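Local coordinates for protein 4-alpha-glucanotransferase (PDB 1TZ7) that belongs to the amylomaltase (disproportionating enzyme) family of glucanotransferases and is built round a parallel beta/alpha barrel, at residues A[76-84]-A[226-237]; A[347-355]-A[366-376]. One frame throughout, in Å; residues are numbered along the deposited sequence.

Contact 1: residues A[76-84]-A[226-237]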
loop_
_atom_site.group_PDB
_atom_site.type_symbol
_atom_site.label_atom_id
_atom_site.label_comp_id
_atom_site.label_asym_id
_atom_site.label_seq_id
_atom_site.Cartn_x
_atom_site.Cartn_y
_atom_site.Cartn_z
ATOM N N SER A 76 2.973 -0.864 -10.006
ATOM C CA SER A 76 2.565 -0.029 -8.874
ATOM C C SER A 76 1.530 -0.756 -8.022
ATOM O O SER A 76 0.545 -1.272 -8.545
ATOM C CB SER A 76 1.987 1.299 -9.367
ATOM O OG SER A 76 1.523 2.090 -8.278
ATOM N N PRO A 77 1.756 -0.795 -6.706
ATOM C CA PRO A 77 0.771 -1.330 -5.763
ATOM C C PRO A 77 -0.536 -0.533 -5.739
ATOM O O PRO A 77 -1.540 -1.025 -5.223
ATOM C CB PRO A 77 1.485 -1.208 -4.405
ATOM C CG PRO A 77 2.918 -1.063 -4.730
ATOM C CD PRO A 77 2.981 -0.348 -6.022
ATOM N N TYR A 78 -0.512 0.684 -6.281
ATOM C CA TYR A 78 -1.649 1.598 -6.181
ATOM C C TYR A 78 -2.482 1.617 -7.463
ATOM O O TYR A 78 -3.429 2.390 -7.578
ATOM C CB TYR A 78 -1.164 3.016 -5.858
ATOM C CG TYR A 78 -0.441 3.123 -4.536
ATOM C CD1 TYR A 78 -1.134 3.404 -3.361
ATOM C CD2 TYR A 78 0.935 2.939 -4.457
ATOM C CE1 TYR A 78 -0.470 3.500 -2.137
ATOM C CE2 TYR A 78 1.607 3.032 -3.239
ATOM C CZ TYR A 78 0.901 3.314 -2.088
ATOM O OH TYR A 78 1.561 3.409 -0.889
ATOM N N SER A 79 -2.125 0.759 -8.420
ATOM C CA SER A 79 -2.896 0.620 -9.660
ATOM C C SER A 79 -3.110 -0.858 -9.997
ATOM O O SER A 79 -2.371 -1.444 -10.796
ATOM C CB SER A 79 -2.186 1.330 -10.813
ATOM O OG SER A 79 -3.061 1.519 -11.905
ATOM N N SER A 80 -4.132 -1.447 -9.382
ATOM C CA SER A 80 -4.323 -2.892 -9.387
ATOM C C SER A 80 -5.675 -3.238 -9.996
ATOM O O SER A 80 -6.589 -2.419 -10.002
ATOM C CB SER A 80 -4.255 -3.431 -7.947
ATOM O OG SER A 80 -4.470 -4.829 -7.909
ATOM N N ASN A 81 -5.803 -4.459 -10.499
ATOM C CA ASN A 81 -7.094 -4.945 -10.971
ATOM C C ASN A 81 -8.011 -5.451 -9.826
ATOM O O ASN A 81 -9.062 -6.019 -10.081
ATOM C CB ASN A 81 -6.914 -6.038 -12.055
ATOM C CG ASN A 81 -6.078 -7.233 -11.573
ATOM O OD1 ASN A 81 -5.999 -7.514 -10.381
ATOM N ND2 ASN A 81 -5.456 -7.937 -12.520
ATOM N N SER A 82 -7.597 -5.229 -8.572
ATOM C CA SER A 82 -8.451 -5.536 -7.411
ATOM C C SER A 82 -7.937 -4.875 -6.133
ATOM O O SER A 82 -6.759 -4.985 -5.798
ATOM C CB SER A 82 -8.542 -7.044 -7.202
ATOM O OG SER A 82 -9.335 -7.353 -6.069
ATOM N N LEU A 83 -8.838 -4.196 -5.417
ATOM C CA LEU A 83 -8.505 -3.577 -4.129
ATOM C C LEU A 83 -8.610 -4.583 -2.986
ATOM O O LEU A 83 -8.300 -4.263 -1.841
ATOM C CB LEU A 83 -9.438 -2.386 -3.851
ATOM C CG LEU A 83 -9.347 -1.224 -4.840
ATOM C CD1 LEU A 83 -10.471 -0.226 -4.600
ATOM C CD2 LEU A 83 -7.982 -0.538 -4.743
ATOM N N PHE A 84 -9.052 -5.795 -3.302
ATOM C CA PHE A 84 -9.301 -6.814 -2.284
ATOM C C PHE A 84 -8.272 -7.953 -2.349
ATOM O O PHE A 84 -7.837 -8.465 -1.321
ATOM C CB PHE A 84 -10.717 -7.376 -2.442
ATOM C CG PHE A 84 -11.791 -6.427 -2.006
ATOM C CD1 PHE A 84 -12.204 -5.391 -2.840
ATOM C CD2 PHE A 84 -12.393 -6.559 -0.754
ATOM C CE1 PHE A 84 -13.203 -4.504 -2.433
ATOM C CE2 PHE A 84 -13.390 -5.673 -0.347
ATOM C CZ PHE A 84 -13.793 -4.646 -1.189
ATOM N N ASP A 226 -2.147 -0.220 3.702
ATOM C CA ASP A 226 -2.280 0.960 2.874
ATOM C C ASP A 226 -3.466 0.794 1.932
ATOM O O ASP A 226 -3.521 -0.159 1.153
ATOM C CB ASP A 226 -0.999 1.174 2.070
ATOM C CG ASP A 226 -0.886 2.578 1.511
ATOM O OD1 ASP A 226 0.261 3.048 1.311
ATOM O OD2 ASP A 226 -1.881 3.289 1.237
ATOM N N LEU A 227 -4.415 1.721 2.018
ATOM C CA LEU A 227 -5.626 1.681 1.190
ATOM C C LEU A 227 -5.589 2.792 0.164
ATOM O O LEU A 227 -5.765 3.959 0.507
ATOM C CB LEU A 227 -6.874 1.847 2.065
ATOM C CG LEU A 227 -7.573 0.562 2.486
ATOM C CD1 LEU A 227 -6.755 -0.158 3.534
ATOM C CD2 LEU A 227 -8.977 0.864 3.004
ATOM N N PRO A 228 -5.364 2.443 -1.099
ATOM C CA PRO A 228 -5.450 3.419 -2.180
ATOM C C PRO A 228 -6.833 4.047 -2.242
ATOM O O PRO A 228 -7.814 3.366 -1.986
ATOM C CB PRO A 228 -5.178 2.577 -3.438
ATOM C CG PRO A 228 -4.483 1.368 -2.945
ATOM C CD PRO A 228 -5.016 1.101 -1.592
ATOM N N MET A 229 -6.902 5.331 -2.573
ATOM C CA MET A 229 -8.182 6.025 -2.662
ATOM C C MET A 229 -9.061 5.352 -3.707
ATOM O O MET A 229 -10.240 5.103 -3.471
ATOM C CB MET A 229 -7.965 7.487 -3.030
ATOM C CG MET A 229 -9.252 8.260 -3.391
ATOM S SD MET A 229 -10.498 8.274 -2.068
ATOM C CE MET A 229 -9.733 9.374 -0.894
ATOM N N TYR A 230 -8.459 5.054 -4.858
ATOM C CA TYR A 230 -9.191 4.682 -6.072
ATOM C C TYR A 230 -8.703 3.323 -6.578
ATOM O O TYR A 230 -7.523 2.999 -6.451
ATOM C CB TYR A 230 -8.929 5.706 -7.178
ATOM C CG TYR A 230 -9.550 7.072 -6.970
ATOM C CD1 TYR A 230 -8.754 8.216 -6.903
ATOM C CD2 TYR A 230 -10.925 7.227 -6.875
ATOM C CE1 TYR A 230 -9.314 9.471 -6.729
ATOM C CE2 TYR A 230 -11.495 8.477 -6.700
ATOM C CZ TYR A 230 -10.682 9.597 -6.631
ATOM O OH TYR A 230 -11.242 10.837 -6.460
ATOM N N PRO A 231 -9.599 2.546 -7.184
ATOM C CA PRO A 231 -9.190 1.415 -8.017
ATOM C C PRO A 231 -8.779 1.898 -9.390
ATOM O O PRO A 231 -9.075 3.043 -9.741
ATOM C CB PRO A 231 -10.465 0.581 -8.114
ATOM C CG PRO A 231 -11.564 1.581 -8.046
ATOM C CD PRO A 231 -11.063 2.699 -7.144
ATOM N N SER A 232 -8.114 1.050 -10.161
ATOM C CA SER A 232 -7.903 1.331 -11.578
ATOM C C SER A 232 -9.205 1.088 -12.344
ATOM O O SER A 232 -10.063 0.327 -11.899
ATOM C CB SER A 232 -6.782 0.454 -12.142
ATOM O OG SER A 232 -7.134 -0.916 -12.102
ATOM N N TYR A 233 -9.351 1.742 -13.489
ATOM C CA TYR A 233 -10.512 1.523 -14.341
ATOM C C TYR A 233 -10.580 0.064 -14.766
ATOM O O TYR A 233 -11.662 -0.517 -14.856
ATOM C CB TYR A 233 -10.454 2.420 -15.578
ATOM C CG TYR A 233 -11.609 2.209 -16.524
ATOM C CD1 TYR A 233 -11.396 1.807 -17.837
ATOM C CD2 TYR A 233 -12.918 2.400 -16.102
ATOM C CE1 TYR A 233 -12.456 1.609 -18.706
ATOM C CE2 TYR A 233 -13.984 2.205 -16.962
ATOM C CZ TYR A 233 -13.749 1.809 -18.261
ATOM O OH TYR A 233 -14.801 1.615 -19.110
ATOM N N SER A 234 -9.410 -0.522 -15.024
ATOM C CA SER A 234 -9.305 -1.934 -15.376
ATOM C C SER A 234 -9.201 -2.794 -14.119
ATOM O O SER A 234 -8.128 -3.337 -13.804
ATOM C CB SER A 234 -8.080 -2.165 -16.259
ATOM O OG SER A 234 -8.163 -1.402 -17.451
ATOM N N SER A 235 -10.309 -2.911 -13.399
ATOM C CA SER A 235 -10.348 -3.701 -12.171
ATOM C C SER A 235 -11.685 -4.424 -12.019
ATOM O O SER A 235 -12.703 -4.003 -12.576
ATOM C CB SER A 235 -10.087 -2.809 -10.947
ATOM O OG SER A 235 -11.173 -1.934 -10.699
ATOM N N ALA A 236 -11.669 -5.517 -11.268
ATOM C CA ALA A 236 -12.889 -6.220 -10.901
ATOM C C ALA A 236 -13.839 -5.309 -10.116
ATOM O O ALA A 236 -15.036 -5.507 -10.129
ATOM C CB ALA A 236 -12.555 -7.452 -10.085
ATOM N N ASP A 237 -13.280 -4.309 -9.436
ATOM C CA ASP A 237 -14.067 -3.441 -8.551
ATOM C C ASP A 237 -15.001 -2.522 -9.333
ATOM O O ASP A 237 -16.160 -2.366 -8.980
ATOM C CB ASP A 237 -13.146 -2.609 -7.673
ATOM C CG ASP A 237 -12.165 -3.455 -6.900
ATOM O OD1 ASP A 237 -10.944 -3.307 -7.125
ATOM O OD2 ASP A 237 -12.518 -4.301 -6.055
HETATM O O HOH W 1 -11.681 -6.906 -6.425
#

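Contact 2: residues A[347-355]-A[366-376]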
loop_
_atom_site.group_PDB
_atom_site.type_symbol
_atom_site.label_atom_id
_atom_site.label_comp_id
_atom_site.label_asym_id
_atom_site.label_seq_id
_atom_site.Cartn_x
_atom_site.Cartn_y
_atom_site.Cartn_z
ATOM N N LYS A 347 -12.793 1.612 17.415
ATOM C CA LYS A 347 -11.433 1.625 17.981
ATOM C C LYS A 347 -10.451 2.423 17.075
ATOM O O LYS A 347 -9.299 2.656 17.441
ATOM C CB LYS A 347 -10.942 0.196 18.219
ATOM C CG LYS A 347 -11.796 -0.572 19.273
ATOM C CD LYS A 347 -11.134 -1.881 19.718
ATOM C CE LYS A 347 -11.337 -2.984 18.696
ATOM N NZ LYS A 347 -10.859 -4.298 19.189
ATOM N N ASN A 348 -10.949 2.836 15.908
ATOM C CA ASN A 348 -10.262 3.788 15.007
ATOM C C ASN A 348 -8.923 3.286 14.468
ATOM O O ASN A 348 -7.860 3.600 15.011
ATOM C CB ASN A 348 -10.087 5.160 15.655
ATOM C CG ASN A 348 -9.817 6.269 14.616
ATOM O OD1 ASN A 348 -9.535 5.984 13.443
ATOM N ND2 ASN A 348 -9.906 7.523 15.043
ATOM N N PRO A 349 -8.990 2.513 13.389
ATOM C CA PRO A 349 -7.802 1.970 12.742
ATOM C C PRO A 349 -7.167 2.933 11.739
ATOM O O PRO A 349 -6.168 2.583 11.127
ATOM C CB PRO A 349 -8.349 0.744 12.013
ATOM C CG PRO A 349 -9.733 1.139 11.622
ATOM C CD PRO A 349 -10.229 2.076 12.717
ATOM N N PHE A 350 -7.742 4.124 11.571
ATOM C CA PHE A 350 -7.421 4.965 10.417
ATOM C C PHE A 350 -6.214 5.865 10.664
ATOM O O PHE A 350 -6.048 6.432 11.752
ATOM C CB PHE A 350 -8.627 5.799 10.009
ATOM C CG PHE A 350 -9.836 4.980 9.680
ATOM C CD1 PHE A 350 -9.837 4.137 8.575
ATOM C CD2 PHE A 350 -10.972 5.033 10.482
ATOM C CE1 PHE A 350 -10.959 3.366 8.270
ATOM C CE2 PHE A 350 -12.084 4.269 10.182
ATOM C CZ PHE A 350 -12.075 3.434 9.071
ATOM N N ILE A 351 -5.364 5.967 9.643
ATOM C CA ILE A 351 -4.311 6.965 9.585
ATOM C C ILE A 351 -4.481 7.749 8.292
ATOM O O ILE A 351 -4.713 7.169 7.244
ATOM C CB ILE A 351 -2.906 6.276 9.597
ATOM C CG1 ILE A 351 -2.666 5.568 10.927
ATOM C CG2 ILE A 351 -1.808 7.297 9.333
ATOM C CD1 ILE A 351 -1.495 4.584 10.899
ATOM N N ALA A 352 -4.369 9.064 8.373
ATOM C CA ALA A 352 -4.555 9.911 7.209
ATOM C C ALA A 352 -3.221 10.191 6.530
ATOM O O ALA A 352 -2.290 10.687 7.163
ATOM C CB ALA A 352 -5.221 11.215 7.609
ATOM N N GLU A 353 -3.134 9.863 5.235
ATOM C CA GLU A 353 -2.130 10.463 4.362
ATOM C C GLU A 353 -2.608 11.837 3.933
ATOM O O GLU A 353 -3.328 11.983 2.927
ATOM C CB GLU A 353 -1.867 9.586 3.134
ATOM C CG GLU A 353 -0.667 10.044 2.295
ATOM C CD GLU A 353 -1.060 10.959 1.136
ATOM O OE1 GLU A 353 -0.752 12.173 1.194
ATOM O OE2 GLU A 353 -1.668 10.465 0.168
ATOM N N ASP A 354 -2.215 12.843 4.703
ATOM C CA ASP A 354 -2.719 14.193 4.530
ATOM C C ASP A 354 -1.593 15.108 4.100
ATOM O O ASP A 354 -1.503 16.250 4.535
ATOM C CB ASP A 354 -3.365 14.700 5.840
ATOM C CG ASP A 354 -2.414 14.643 7.024
ATOM O OD1 ASP A 354 -2.726 15.245 8.071
ATOM O OD2 ASP A 354 -1.332 14.028 6.997
ATOM N N LEU A 355 -0.730 14.590 3.237
ATOM C CA LEU A 355 0.332 15.375 2.642
ATOM C C LEU A 355 -0.125 15.898 1.274
ATOM O O LEU A 355 -0.644 15.139 0.450
ATOM C CB LEU A 355 1.597 14.514 2.483
ATOM C CG LEU A 355 2.012 13.675 3.708
ATOM C CD1 LEU A 355 2.904 12.501 3.293
ATOM C CD2 LEU A 355 2.711 14.538 4.737
ATOM N N ARG A 366 -10.193 15.607 9.449
ATOM C CA ARG A 366 -9.280 14.678 10.090
ATOM C C ARG A 366 -9.421 14.730 11.619
ATOM O O ARG A 366 -9.564 13.708 12.264
ATOM C CB ARG A 366 -7.836 14.998 9.688
ATOM C CG ARG A 366 -6.844 13.890 10.002
ATOM C CD ARG A 366 -5.595 14.366 10.703
ATOM N NE ARG A 366 -4.940 15.446 9.980
ATOM C CZ ARG A 366 -4.573 16.611 10.524
ATOM N NH1 ARG A 366 -4.800 16.858 11.811
ATOM N NH2 ARG A 366 -3.978 17.533 9.775
ATOM N N GLU A 367 -9.385 15.935 12.173
ATOM C CA GLU A 367 -9.310 16.115 13.622
ATOM C C GLU A 367 -10.671 15.908 14.289
ATOM O O GLU A 367 -10.746 15.590 15.468
ATOM C CB GLU A 367 -8.767 17.505 13.957
ATOM C CG GLU A 367 -7.286 17.677 13.626
ATOM C CD GLU A 367 -6.679 18.929 14.247
ATOM O OE1 GLU A 367 -7.445 19.820 14.684
ATOM O OE2 GLU A 367 -5.435 19.022 14.295
ATOM N N THR A 368 -11.744 16.088 13.525
ATOM C CA THR A 368 -13.089 15.840 14.029
ATOM C C THR A 368 -13.244 14.368 14.427
ATOM O O THR A 368 -13.927 14.049 15.398
ATOM C CB THR A 368 -14.150 16.214 12.952
ATOM O OG1 THR A 368 -14.247 17.637 12.837
ATOM C CG2 THR A 368 -15.552 15.783 13.382
ATOM N N PHE A 369 -12.598 13.480 13.672
ATOM C CA PHE A 369 -12.694 12.044 13.926
ATOM C C PHE A 369 -11.422 11.481 14.561
ATOM O O PHE A 369 -11.235 10.263 14.616
ATOM C CB PHE A 369 -13.016 11.313 12.636
ATOM C CG PHE A 369 -14.363 11.642 12.089
ATOM C CD1 PHE A 369 -14.498 12.486 10.994
ATOM C CD2 PHE A 369 -15.508 11.125 12.679
ATOM C CE1 PHE A 369 -15.746 12.796 10.497
ATOM C CE2 PHE A 369 -16.759 11.432 12.184
ATOM C CZ PHE A 369 -16.882 12.266 11.094
ATOM N N LYS A 370 -10.558 12.381 15.051
ATOM C CA LYS A 370 -9.372 11.996 15.843
ATOM C C LYS A 370 -8.457 11.068 15.062
ATOM O O LYS A 370 -7.769 10.242 15.631
ATOM C CB LYS A 370 -9.791 11.328 17.168
ATOM C CG LYS A 370 -10.733 12.168 18.029
ATOM C CD LYS A 370 -10.049 13.433 18.545
ATOM C CE LYS A 370 -10.410 13.714 20.005
ATOM N NZ LYS A 370 -9.656 14.878 20.555
ATOM N N ILE A 371 -8.452 11.219 13.751
ATOM C CA ILE A 371 -7.585 10.426 12.906
ATOM C C ILE A 371 -6.190 11.060 12.876
ATOM O O ILE A 371 -6.052 12.234 12.538
ATOM C CB ILE A 371 -8.174 10.344 11.489
ATOM C CG1 ILE A 371 -9.525 9.609 11.527
ATOM C CG2 ILE A 371 -7.204 9.646 10.544
ATOM C CD1 ILE A 371 -10.315 9.684 10.217
ATOM N N PRO A 372 -5.155 10.289 13.244
ATOM C CA PRO A 372 -3.779 10.794 13.200
ATOM C C PRO A 372 -3.379 11.199 11.796
ATOM O O PRO A 372 -3.690 10.484 10.841
ATOM C CB PRO A 372 -2.941 9.591 13.667
ATOM C CG PRO A 372 -3.832 8.406 13.519
ATOM C CD PRO A 372 -5.216 8.896 13.720
ATOM N N GLY A 373 -2.702 12.333 11.676
ATOM C CA GLY A 373 -2.148 12.764 10.409
ATOM C C GLY A 373 -0.776 12.167 10.153
ATOM O O GLY A 373 -0.286 11.342 10.927
ATOM N N SER A 374 -0.161 12.587 9.058
ATOM C CA SER A 374 1.194 12.176 8.718
ATOM C C SER A 374 2.126 13.396 8.739
ATOM O O SER A 374 1.750 14.483 8.316
ATOM C CB SER A 374 1.216 11.521 7.324
ATOM O OG SER A 374 0.497 10.299 7.320
ATOM N N ARG A 375 3.337 13.201 9.244
ATOM C CA ARG A 375 4.397 14.201 9.123
ATOM C C ARG A 375 5.693 13.541 8.669
ATOM O O ARG A 375 5.944 12.381 8.961
ATOM C CB ARG A 375 4.621 14.917 10.455
ATOM C CG ARG A 375 3.381 15.569 11.034
ATOM C CD ARG A 375 2.953 16.845 10.324
ATOM N NE ARG A 375 1.629 17.276 10.763
ATOM C CZ ARG A 375 1.393 18.008 11.859
ATOM N NH1 ARG A 375 0.150 18.340 12.176
ATOM N NH2 ARG A 375 2.396 18.413 12.634
ATOM N N VAL A 376 6.509 14.297 7.953
ATOM C CA VAL A 376 7.729 13.772 7.355
ATOM C C VAL A 376 8.846 14.776 7.571
ATOM O O VAL A 376 8.759 15.910 7.124
ATOM C CB VAL A 376 7.544 13.515 5.824
ATOM C CG1 VAL A 376 8.758 12.793 5.246
ATOM C CG2 VAL A 376 6.279 12.704 5.567
#

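Contact 1: residues A[76-84]-A[226-237]
Leu83 points its side chain into segment 226-237 and is gripped at two levels. Its CD1 methyl lies 3.6 Å from CB of Pro231, with CD2 reaching toward the carbonyl of Tyr230; a branched aliphatic residue fits such a bed of proline ring and backbone. The backbone N of Leu83 meanwhile donates to Asp237 OD1 (2.9 Å, 147° at the hydrogen), using the syn lone pair of that oxygen. The other oxygen, OD2, faces the edge of the Phe84 ring, 3.4 Å from CD1, and accepts from a water, so polar and aromatic hydrogens share a buried carboxylate. At the far end Tyr78 lies across Pro228 and Asp226 at about a right angle to each, and its CD1 meets CG of Pro228 at 3.9 Å. Its hydroxyl donates to OD1 of Asp226 at 2.6 Å, approaching from above the carboxylate plane, which stands nearly upright on the ring. Between these ends one side-chain bond and one backbone bond tie the segments. Ser232 OG donates to Ser80 O (2.6 Å), and Asn81 O accepts from Ala236 N (2.9 Å), an amide in the first turn of helix 236-240, for which Ser235 is the N-cap. Ser80 OG closes an ST turn and also bonds Pro68. Strands 60-62 and 222-227 are neighbours in the parallel sheet, and the arrangement is that of two loops joined above the C-terminal ends of adjacent strands in a beta/alpha barrel.

Contact 2: residues A[347-355]-A[366-376]
Ser374 is held by two groups of segment 347-355: its backbone N donates to Asp354 OD2 (2.8 Å), and its OG, the side chain turned to lie beside its own N (chi1 -66°), donates to Ala352 O at 2.8 Å. A small hydroxyl residue thus satisfies a strand carbonyl that its own amide meets at a poor angle. Ala352 N in turn gives a straight bond to Pro372 O (2.9 Å, 173°), while its methyl sits 3.9 Å from Ile371 CG2, a place suited to a short side chain. Strands 350-352 and 373-376, 47° apart in direction, are the fifth and sixth of the barrel, joined through helix 360-368 in a right-handed beta-alpha-beta crossover. Asp354 OD1 forms a salt bridge with Arg366 NE at 2.9 Å; carboxylate and guanidinium planes stand perpendicular, and NE and NH2 share that one oxygen, each through a bent, weak bond. Gly373, lacking a side chain, lets OD1 approach its CA to 3.5 Å. Further out, Glu367 weakly pairs with Arg366 NH1, and a Schellman motif with Lys370 at positive phi ends the helix; the next residue, Ile371, packs on Phe338 of helix 334-344.

In the fold
From the N terminus, the chain runs through strands 23-27 and 60-62 before the loop holding 76-84. A largely helical excursion of 141 residues follows, and contact 1 closes it when strand 222-227 leads into 226-237. The next barrel strand, 302-305, comes only after helices and two strands of the small antiparallel sheet. Contact 2 then closes a much shorter loop, with just 10 residues between its segments. The two loops lie in series. Contact 1 joins the loop after the second barrel strand to the end of the third and the loop beyond it; contact 2 brings together 350-352 and 373-376, the outermost strands of the sheet as counted, and so helps round it into a barrel.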